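Local coordinates for protein ABC sugar (Ribose) transporter, periplasmic substrate-binding subunit (Rhodobacter sphaeroides, PDB 3L49) that probably binds a sugar in the periplasm as the substrate-binding subunit of an ABC transporter, at residues W19-R33 / Q246-N258. Numbering follows the deposited sequence.
Sequences WDLKAYQAQIAEIER and QQPSEIGKLAVQN
Trp19 swings its indole off the N-terminal part of helix 19-33 with CG anti to the backbone N (chi1 -169°), which brings one ring face against Pro248. CB of Pro248 sits 3.6 Å from the centroid of the Trp19 five-membered ring, almost on its normal: a CH-pi contact. Further along, the two helices run roughly parallel, 34° between their directions, and come closest where Gly252 faces Ala23 and Ala26; the CA atoms of Ala23 and Gly252 are 4.7 Å apart, and a CB on Gly252 would clash with Ala23 O. A water joins Ser249 OG to Lys22 O. At the far end Glu30 also has CG anti to its N (chi1 -160°), then bends at chi2, laying CB and CG on Val256 and its carboxylate beside Lys253 and Arg33. Arg33 grips that carboxylate side-on, NE toward OE1 and NH2 on the syn lone pair of OE2 at 2.9 Å, while Lys253 NZ makes a long salt bridge to OE1 at 3.8 Å. With an alanine here instead of Glu30, Arg33 NE and Lys253 NZ, 4.4 Å apart, would probably be left without their shared counter-charge. The contact packs two helices of one lobe of this periplasmic-binding-protein fold: apolar and close at Trp19, Pro248 and Gly252, with charge added to apolar packing at Glu30, where the Lys253 share is probably weak at its length.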
ATOM      1  N   TRP A  19      -0.006   7.056  -4.919  1.00 31.04           N
ATOM      2  CA  TRP A  19       0.210   5.713  -5.370  1.00 36.44           C
ATOM      3  C   TRP A  19      -1.056   5.228  -6.051  1.00 35.52           C
ATOM      4  O   TRP A  19      -1.014   4.713  -7.140  1.00 38.53           O
ATOM      5  CB  TRP A  19       0.614   4.802  -4.204  1.00 34.35           C
ATOM      6  CG  TRP A  19       1.107   3.441  -4.574  1.00 34.86           C
ATOM      7  CD1 TRP A  19       2.387   3.017  -4.619  1.00 34.37           C
ATOM      8  CD2 TRP A  19       0.315   2.318  -4.923  1.00 31.73           C
ATOM      9  NE1 TRP A  19       2.438   1.723  -4.966  1.00 30.51           N
ATOM     10  CE2 TRP A  19       1.177   1.261  -5.152  1.00 25.91           C
ATOM     11  CE3 TRP A  19      -1.046   2.097  -5.034  1.00 34.62           C
ATOM     12  CZ2 TRP A  19       0.734   0.045  -5.514  1.00 28.30           C
ATOM     13  CZ3 TRP A  19      -1.474   0.901  -5.385  1.00 31.52           C
ATOM     14  CH2 TRP A  19      -0.599  -0.122  -5.628  1.00 31.39           C
ATOM     15  N   ASP A  20      -2.183   5.435  -5.398  1.00 34.56           N
ATOM     16  CA  ASP A  20      -3.476   4.993  -5.912  1.00 30.91           C
ATOM     17  C   ASP A  20      -3.807   5.635  -7.246  1.00 25.93           C
ATOM     18  O   ASP A  20      -4.273   4.957  -8.151  1.00 27.47           O
ATOM     19  CB  ASP A  20      -4.583   5.311  -4.906  1.00 34.35           C
ATOM     20  CG  ASP A  20      -4.557   4.397  -3.697  1.00 42.16           C
ATOM     21  OD1 ASP A  20      -3.500   3.794  -3.414  1.00 51.41           O
ATOM     22  OD2 ASP A  20      -5.596   4.294  -3.018  1.00 38.83           O
ATOM     23  N   LEU A  21      -3.562   6.942  -7.354  1.00 27.93           N
ATOM     24  CA  LEU A  21      -3.839   7.681  -8.575  1.00 29.90           C
ATOM     25  C   LEU A  21      -2.971   7.190  -9.729  1.00 32.42           C
ATOM     26  O   LEU A  21      -3.473   7.005 -10.839  1.00 40.36           O
ATOM     27  CB  LEU A  21      -3.678   9.191  -8.364  1.00 28.87           C
ATOM     28  CG  LEU A  21      -3.911  10.061  -9.612  1.00 36.73           C
ATOM     29  CD1 LEU A  21      -5.356   9.979 -10.076  1.00 34.23           C
ATOM     30  CD2 LEU A  21      -3.484  11.516  -9.395  1.00 25.07           C
ATOM     31  N   LYS A  22      -1.686   6.961  -9.452  1.00 29.26           N
ATOM     32  CA  LYS A  22      -0.753   6.397 -10.441  1.00 31.80           C
ATOM     33  C   LYS A  22      -1.163   5.017 -10.971  1.00 28.49           C
ATOM     34  O   LYS A  22      -1.077   4.777 -12.173  1.00 14.86           O
ATOM     35  CB  LYS A  22       0.676   6.339  -9.887  1.00 35.82           C
ATOM     36  CG  LYS A  22       1.639   7.391 -10.436  1.00 45.42           C
ATOM     37  CD  LYS A  22       1.353   8.799  -9.924  1.00 66.10           C
ATOM     38  CE  LYS A  22       2.618   9.653  -9.891  1.00 70.31           C
ATOM     39  NZ  LYS A  22       3.576   9.200  -8.833  1.00 55.33           N
ATOM     40  N   ALA A  23      -1.608   4.128 -10.079  1.00 21.49           N
ATOM     41  CA  ALA A  23      -2.013   2.780 -10.470  1.00 20.74           C
ATOM     42  C   ALA A  23      -3.296   2.792 -11.312  1.00 27.35           C
ATOM     43  O   ALA A  23      -3.412   2.079 -12.320  1.00 22.95           O
ATOM     44  CB  ALA A  23      -2.197   1.917  -9.229  1.00 23.29           C
ATOM     45  N   TYR A  24      -4.246   3.621 -10.878  1.00 32.73           N
ATOM     46  CA  TYR A  24      -5.558   3.779 -11.498  1.00 26.11           C
ATOM     47  C   TYR A  24      -5.440   4.353 -12.908  1.00 24.51           C
ATOM     48  O   TYR A  24      -6.066   3.848 -13.842  1.00 26.19           O
ATOM     49  CB  TYR A  24      -6.392   4.697 -10.612  1.00 30.59           C
ATOM     50  CG  TYR A  24      -7.853   4.855 -10.960  1.00 30.68           C
ATOM     51  CD1 TYR A  24      -8.310   5.999 -11.610  1.00 35.43           C
ATOM     52  CD2 TYR A  24      -8.789   3.886 -10.596  1.00 40.28           C
ATOM     53  CE1 TYR A  24      -9.655   6.166 -11.905  1.00 38.43           C
ATOM     54  CE2 TYR A  24     -10.139   4.042 -10.891  1.00 32.12           C
ATOM     55  CZ  TYR A  24     -10.559   5.189 -11.544  1.00 34.28           C
ATOM     56  OH  TYR A  24     -11.886   5.367 -11.839  1.00 50.14           O
ATOM     57  N   GLN A  25      -4.613   5.385 -13.047  1.00 24.54           N
ATOM     58  CA  GLN A  25      -4.376   6.063 -14.320  1.00 33.76           C
ATOM     59  C   GLN A  25      -3.666   5.152 -15.315  1.00 37.42           C
ATOM     60  O   GLN A  25      -3.951   5.200 -16.514  1.00 24.88           O
ATOM     61  CB  GLN A  25      -3.493   7.281 -14.089  1.00 40.78           C
ATOM     62  CG  GLN A  25      -3.962   8.543 -14.748  1.00 52.24           C
ATOM     63  CD  GLN A  25      -4.539   9.515 -13.745  1.00 64.71           C
ATOM     64  OE1 GLN A  25      -3.828  10.373 -13.211  1.00 55.60           O
ATOM     65  NE2 GLN A  25      -5.831   9.378 -13.465  1.00 79.90           N
ATOM     66  N   ALA A  26      -2.733   4.341 -14.802  1.00 39.53           N
ATOM     67  CA  ALA A  26      -1.936   3.407 -15.608  1.00 33.78           C
ATOM     68  C   ALA A  26      -2.792   2.305 -16.223  1.00 32.00           C
ATOM     69  O   ALA A  26      -2.556   1.895 -17.365  1.00 26.84           O
ATOM     70  CB  ALA A  26      -0.828   2.802 -14.774  1.00 25.49           C
ATOM     71  N   GLN A  27      -3.771   1.833 -15.448  1.00 22.61           N
ATOM     72  CA  GLN A  27      -4.754   0.868 -15.917  1.00 19.98           C
ATOM     73  C   GLN A  27      -5.586   1.416 -17.071  1.00 23.83           C
ATOM     74  O   GLN A  27      -5.689   0.770 -18.114  1.00 27.62           O
ATOM     75  CB  GLN A  27      -5.674   0.423 -14.778  1.00 17.37           C
ATOM     76  CG  GLN A  27      -5.054  -0.594 -13.852  1.00 22.08           C
ATOM     77  CD  GLN A  27      -5.778  -0.674 -12.529  1.00 19.82           C
ATOM     78  OE1 GLN A  27      -6.794  -1.340 -12.411  1.00 30.07           O
ATOM     79  NE2 GLN A  27      -5.258   0.014 -11.527  1.00 29.78           N
ATOM     80  N   ILE A  28      -6.153   2.609 -16.877  1.00 25.92           N
ATOM     81  CA  ILE A  28      -6.971   3.280 -17.891  1.00 22.20           C
ATOM     82  C   ILE A  28      -6.172   3.462 -19.175  1.00 25.55           C
ATOM     83  O   ILE A  28      -6.640   3.092 -20.259  1.00 36.80           O
ATOM     84  CB  ILE A  28      -7.508   4.649 -17.384  1.00 23.92           C
ATOM     85  CG1 ILE A  28      -8.483   4.459 -16.215  1.00 17.26           C
ATOM     86  CG2 ILE A  28      -8.197   5.441 -18.506  1.00 23.01           C
ATOM     87  CD1 ILE A  28      -8.826   5.768 -15.478  1.00 23.65           C
ATOM     88  N   ALA A  29      -4.958   4.000 -19.029  1.00 24.94           N
ATOM     89  CA  ALA A  29      -4.049   4.279 -20.147  1.00 28.32           C
ATOM     90  C   ALA A  29      -3.695   3.029 -20.948  1.00 33.10           C
ATOM     91  O   ALA A  29      -3.652   3.070 -22.179  1.00 28.09           O
ATOM     92  CB  ALA A  29      -2.779   4.949 -19.640  1.00 24.45           C
ATOM     93  N   GLU A  30      -3.463   1.924 -20.237  1.00 35.79           N
ATOM     94  CA  GLU A  30      -3.079   0.668 -20.869  1.00 32.61           C
ATOM     95  C   GLU A  30      -4.243  -0.016 -21.584  1.00 29.61           C
ATOM     96  O   GLU A  30      -4.056  -0.586 -22.666  1.00 34.49           O
ATOM     97  CB  GLU A  30      -2.393  -0.275 -19.866  1.00 25.49           C
ATOM     98  CG  GLU A  30      -1.537  -1.385 -20.509  1.00 39.28           C
ATOM     99  CD  GLU A  30      -0.438  -0.875 -21.474  1.00 59.44           C
ATOM    100  OE1 GLU A  30      -0.028   0.308 -21.396  1.00 69.88           O
ATOM    101  OE2 GLU A  30       0.032  -1.676 -22.314  1.00 49.48           O
ATOM    102  N   ILE A  31      -5.433   0.053 -20.986  1.00 27.76           N
ATOM    103  CA  ILE A  31      -6.649  -0.477 -21.608  1.00 26.42           C
ATOM    104  C   ILE A  31      -6.874   0.204 -22.956  1.00 23.85           C
ATOM    105  O   ILE A  31      -7.006  -0.468 -23.983  1.00 23.56           O
ATOM    106  CB  ILE A  31      -7.897  -0.319 -20.710  1.00 17.54           C
ATOM    107  CG1 ILE A  31      -7.820  -1.263 -19.509  1.00 13.72           C
ATOM    108  CG2 ILE A  31      -9.161  -0.641 -21.506  1.00 14.85           C
ATOM    109  CD1 ILE A  31      -8.732  -0.870 -18.336  1.00  5.54           C
ATOM    110  N   GLU A  32      -6.860   1.535 -22.937  1.00 26.91           N
ATOM    111  CA  GLU A  32      -7.061   2.342 -24.129  1.00 34.14           C
ATOM    112  C   GLU A  32      -5.941   2.172 -25.145  1.00 32.48           C
ATOM    113  O   GLU A  32      -6.201   2.142 -26.348  1.00 42.25           O
ATOM    114  CB  GLU A  32      -7.244   3.807 -23.749  1.00 37.85           C
ATOM    115  CG  GLU A  32      -8.519   4.062 -22.934  1.00 52.59           C
ATOM    116  CD  GLU A  32      -8.685   5.514 -22.501  1.00 55.01           C
ATOM    117  OE1 GLU A  32      -9.703   5.817 -21.840  1.00 57.52           O
ATOM    118  OE2 GLU A  32      -7.804   6.352 -22.813  1.00 68.59           O
ATOM    119  N   ARG A  33      -4.706   2.030 -24.664  1.00 30.69           N
ATOM    120  CA  ARG A  33      -3.558   1.796 -25.541  1.00 31.39           C
ATOM    121  C   ARG A  33      -3.704   0.506 -26.353  1.00 34.73           C
ATOM    122  O   ARG A  33      -3.437   0.493 -27.556  1.00 32.69           O
ATOM    123  CB  ARG A  33      -2.258   1.759 -24.739  1.00 30.02           C
ATOM    124  CG  ARG A  33      -1.031   1.680 -25.612  1.00 30.08           C
ATOM    125  CD  ARG A  33       0.257   1.519 -24.821  1.00 25.56           C
ATOM    126  NE  ARG A  33       0.601   0.138 -24.460  1.00 19.43           N
ATOM    127  CZ  ARG A  33       1.114  -0.785 -25.277  1.00 22.27           C
ATOM    128  NH1 ARG A  33       1.327  -0.536 -26.563  1.00 31.76           N
ATOM    129  NH2 ARG A  33       1.391  -1.991 -24.805  1.00 25.00           N
ATOM    130  N   GLN A 246       7.962   1.797  -4.538  1.00 27.15           N
ATOM    131  CA  GLN A 246       7.271   0.917  -5.477  1.00 23.72           C
ATOM    132  C   GLN A 246       7.055   1.567  -6.840  1.00 27.16           C
ATOM    133  O   GLN A 246       7.301   2.752  -7.015  1.00 24.36           O
ATOM    134  CB  GLN A 246       5.901   0.541  -4.922  1.00 23.26           C
ATOM    135  CG  GLN A 246       5.899  -0.242  -3.625  1.00 24.64           C
ATOM    136  CD  GLN A 246       4.497  -0.643  -3.253  1.00 25.81           C
ATOM    137  OE1 GLN A 246       4.035  -1.725  -3.612  1.00 30.03           O
ATOM    138  NE2 GLN A 246       3.785   0.252  -2.580  1.00 25.27           N
ATOM    139  N   GLN A 247       6.559   0.787  -7.800  1.00 29.08           N
ATOM    140  CA  GLN A 247       6.205   1.319  -9.118  1.00 30.92           C
ATOM    141  C   GLN A 247       4.715   1.131  -9.458  1.00 24.95           C
ATOM    142  O   GLN A 247       4.378   0.226 -10.235  1.00 22.94           O
ATOM    143  CB  GLN A 247       7.075   0.670 -10.198  1.00 30.67           C
ATOM    144  CG  GLN A 247       8.571   0.898 -10.037  1.00 36.84           C
ATOM    145  CD  GLN A 247       9.403  -0.168 -10.722  1.00 41.91           C
ATOM    146  OE1 GLN A 247       8.976  -0.776 -11.705  1.00 44.20           O
ATOM    147  NE2 GLN A 247      10.608  -0.393 -10.213  1.00 40.17           N
ATOM    148  N   PRO A 248       3.818   1.967  -8.870  1.00 25.53           N
ATOM    149  CA  PRO A 248       2.374   1.847  -9.142  1.00 20.96           C
ATOM    150  C   PRO A 248       1.991   1.953 -10.619  1.00 21.30           C
ATOM    151  O   PRO A 248       1.111   1.218 -11.068  1.00 20.24           O
ATOM    152  CB  PRO A 248       1.761   3.003  -8.341  1.00 23.14           C
ATOM    153  CG  PRO A 248       2.891   3.923  -8.049  1.00 31.33           C
ATOM    154  CD  PRO A 248       4.070   3.030  -7.880  1.00 26.82           C
ATOM    155  N   SER A 249       2.659   2.834 -11.362  1.00 16.82           N
ATOM    156  CA  SER A 249       2.449   2.939 -12.805  1.00 24.57           C
ATOM    157  C   SER A 249       2.794   1.650 -13.553  1.00 30.65           C
ATOM    158  O   SER A 249       2.114   1.295 -14.524  1.00 31.95           O
ATOM    159  CB  SER A 249       3.210   4.126 -13.390  1.00 27.21           C
ATOM    160  OG  SER A 249       2.599   5.341 -12.998  1.00 29.05           O
ATOM    161  N   GLU A 250       3.827   0.943 -13.094  1.00 29.87           N
ATOM    162  CA  GLU A 250       4.143  -0.372 -13.655  1.00 29.24           C
ATOM    163  C   GLU A 250       3.127  -1.430 -13.286  1.00 26.98           C
ATOM    164  O   GLU A 250       2.712  -2.204 -14.150  1.00 25.27           O
ATOM    165  CB  GLU A 250       5.534  -0.843 -13.256  1.00 37.15           C
ATOM    166  CG  GLU A 250       6.581  -0.469 -14.257  1.00 46.35           C
ATOM    167  CD  GLU A 250       6.428  -1.171 -15.598  1.00 45.97           C
ATOM    168  OE1 GLU A 250       6.460  -0.467 -16.633  1.00 52.62           O
ATOM    169  OE2 GLU A 250       6.290  -2.417 -15.620  1.00 38.87           O
ATOM    170  N   ILE A 251       2.741  -1.451 -12.006  1.00 21.06           N
ATOM    171  CA  ILE A 251       1.745  -2.391 -11.481  1.00 25.84           C
ATOM    172  C   ILE A 251       0.430  -2.316 -12.276  1.00 26.36           C
ATOM    173  O   ILE A 251      -0.076  -3.342 -12.731  1.00 27.21           O
ATOM    174  CB  ILE A 251       1.531  -2.189  -9.944  1.00 21.58           C
ATOM    175  CG1 ILE A 251       2.644  -2.890  -9.157  1.00 20.41           C
ATOM    176  CG2 ILE A 251       0.197  -2.724  -9.492  1.00 20.58           C
ATOM    177  CD1 ILE A 251       3.111  -2.144  -7.895  1.00 25.12           C
ATOM    178  N   GLY A 252      -0.087  -1.103 -12.477  1.00 23.92           N
ATOM    179  CA  GLY A 252      -1.311  -0.904 -13.238  1.00 22.40           C
ATOM    180  C   GLY A 252      -1.205  -1.394 -14.671  1.00 23.08           C
ATOM    181  O   GLY A 252      -2.101  -2.085 -15.162  1.00 28.36           O
ATOM    182  N   LYS A 253      -0.094  -1.045 -15.318  1.00 28.67           N
ATOM    183  CA  LYS A 253       0.220  -1.464 -16.685  1.00 25.56           C
ATOM    184  C   LYS A 253       0.265  -2.978 -16.827  1.00 33.91           C
ATOM    185  O   LYS A 253      -0.284  -3.527 -17.780  1.00 32.99           O
ATOM    186  CB  LYS A 253       1.571  -0.904 -17.104  1.00 27.34           C
ATOM    187  CG  LYS A 253       1.615  -0.454 -18.537  1.00 29.51           C
ATOM    188  CD  LYS A 253       3.035  -0.305 -19.040  1.00 49.82           C
ATOM    189  CE  LYS A 253       3.093   0.694 -20.190  1.00 58.56           C
ATOM    190  NZ  LYS A 253       3.740   0.117 -21.397  1.00 41.06           N
ATOM    191  N   LEU A 254       0.907  -3.639 -15.863  1.00 28.52           N
ATOM    192  CA  LEU A 254       1.141  -5.086 -15.910  1.00 27.26           C
ATOM    193  C   LEU A 254      -0.130  -5.895 -15.675  1.00 28.39           C
ATOM    194  O   LEU A 254      -0.300  -6.972 -16.252  1.00 32.17           O
ATOM    195  CB  LEU A 254       2.203  -5.489 -14.882  1.00 25.33           C
ATOM    196  CG  LEU A 254       3.684  -5.199 -15.138  1.00 32.65           C
ATOM    197  CD1 LEU A 254       4.463  -5.246 -13.827  1.00 31.91           C
ATOM    198  CD2 LEU A 254       4.261  -6.174 -16.162  1.00 42.39           C
ATOM    199  N   ALA A 255      -0.999  -5.368 -14.810  1.00 25.19           N
ATOM    200  CA  ALA A 255      -2.300  -5.957 -14.519  1.00 21.66           C
ATOM    201  C   ALA A 255      -3.187  -6.039 -15.761  1.00 25.08           C
ATOM    202  O   ALA A 255      -3.868  -7.037 -15.968  1.00 28.96           O
ATOM    203  CB  ALA A 255      -2.997  -5.179 -13.407  1.00 17.26           C
ATOM    204  N   VAL A 256      -3.152  -4.994 -16.588  1.00 26.32           N
ATOM    205  CA  VAL A 256      -3.947  -4.933 -17.815  1.00 23.33           C
ATOM    206  C   VAL A 256      -3.438  -5.940 -18.853  1.00 24.92           C
ATOM    207  O   VAL A 256      -4.228  -6.530 -19.593  1.00 29.30           O
ATOM    208  CB  VAL A 256      -4.028  -3.482 -18.380  1.00 21.73           C
ATOM    209  CG1 VAL A 256      -4.798  -3.431 -19.695  1.00 18.41           C
ATOM    210  CG2 VAL A 256      -4.701  -2.577 -17.375  1.00 16.05           C
ATOM    211  N   GLN A 257      -2.131  -6.166 -18.906  1.00 26.58           N
ATOM    212  CA  GLN A 257      -1.651  -7.179 -19.845  1.00 31.25           C
ATOM    213  C   GLN A 257      -1.793  -8.603 -19.332  1.00 24.29           C
ATOM    214  O   GLN A 257      -1.747  -9.529 -20.116  1.00 32.44           O
ATOM    215  CB  GLN A 257      -0.263  -6.894 -20.414  1.00 28.31           C
ATOM    216  CG  GLN A 257       0.607  -6.003 -19.602  1.00 36.27           C
ATOM    217  CD  GLN A 257       1.420  -5.074 -20.476  1.00 45.62           C
ATOM    218  OE1 GLN A 257       2.635  -5.001 -20.344  1.00 50.10           O
ATOM    219  NE2 GLN A 257       0.752  -4.364 -21.381  1.00 45.87           N
ATOM    220  N   ASN A 258      -1.993  -8.771 -18.030  1.00 31.19           N
ATOM    221  CA  ASN A 258      -2.481 -10.042 -17.511  1.00 25.22           C
ATOM    222  C   ASN A 258      -3.914 -10.303 -17.967  1.00 28.40           C
ATOM    223  O   ASN A 258      -4.251 -11.424 -18.352  1.00 25.14           O
ATOM    224  CB  ASN A 258      -2.378 -10.095 -15.991  1.00 30.67           C
ATOM    225  CG  ASN A 258      -0.980 -10.436 -15.521  1.00 36.36           C
ATOM    226  OD1 ASN A 258      -0.303 -11.279 -16.115  1.00 38.63           O
ATOM    227  ND2 ASN A 258      -0.536  -9.778 -14.456  1.00 16.37           N
TER
HETATM  228  O   HOH W   1       0.276   6.242 -13.947  1.00 18.14           O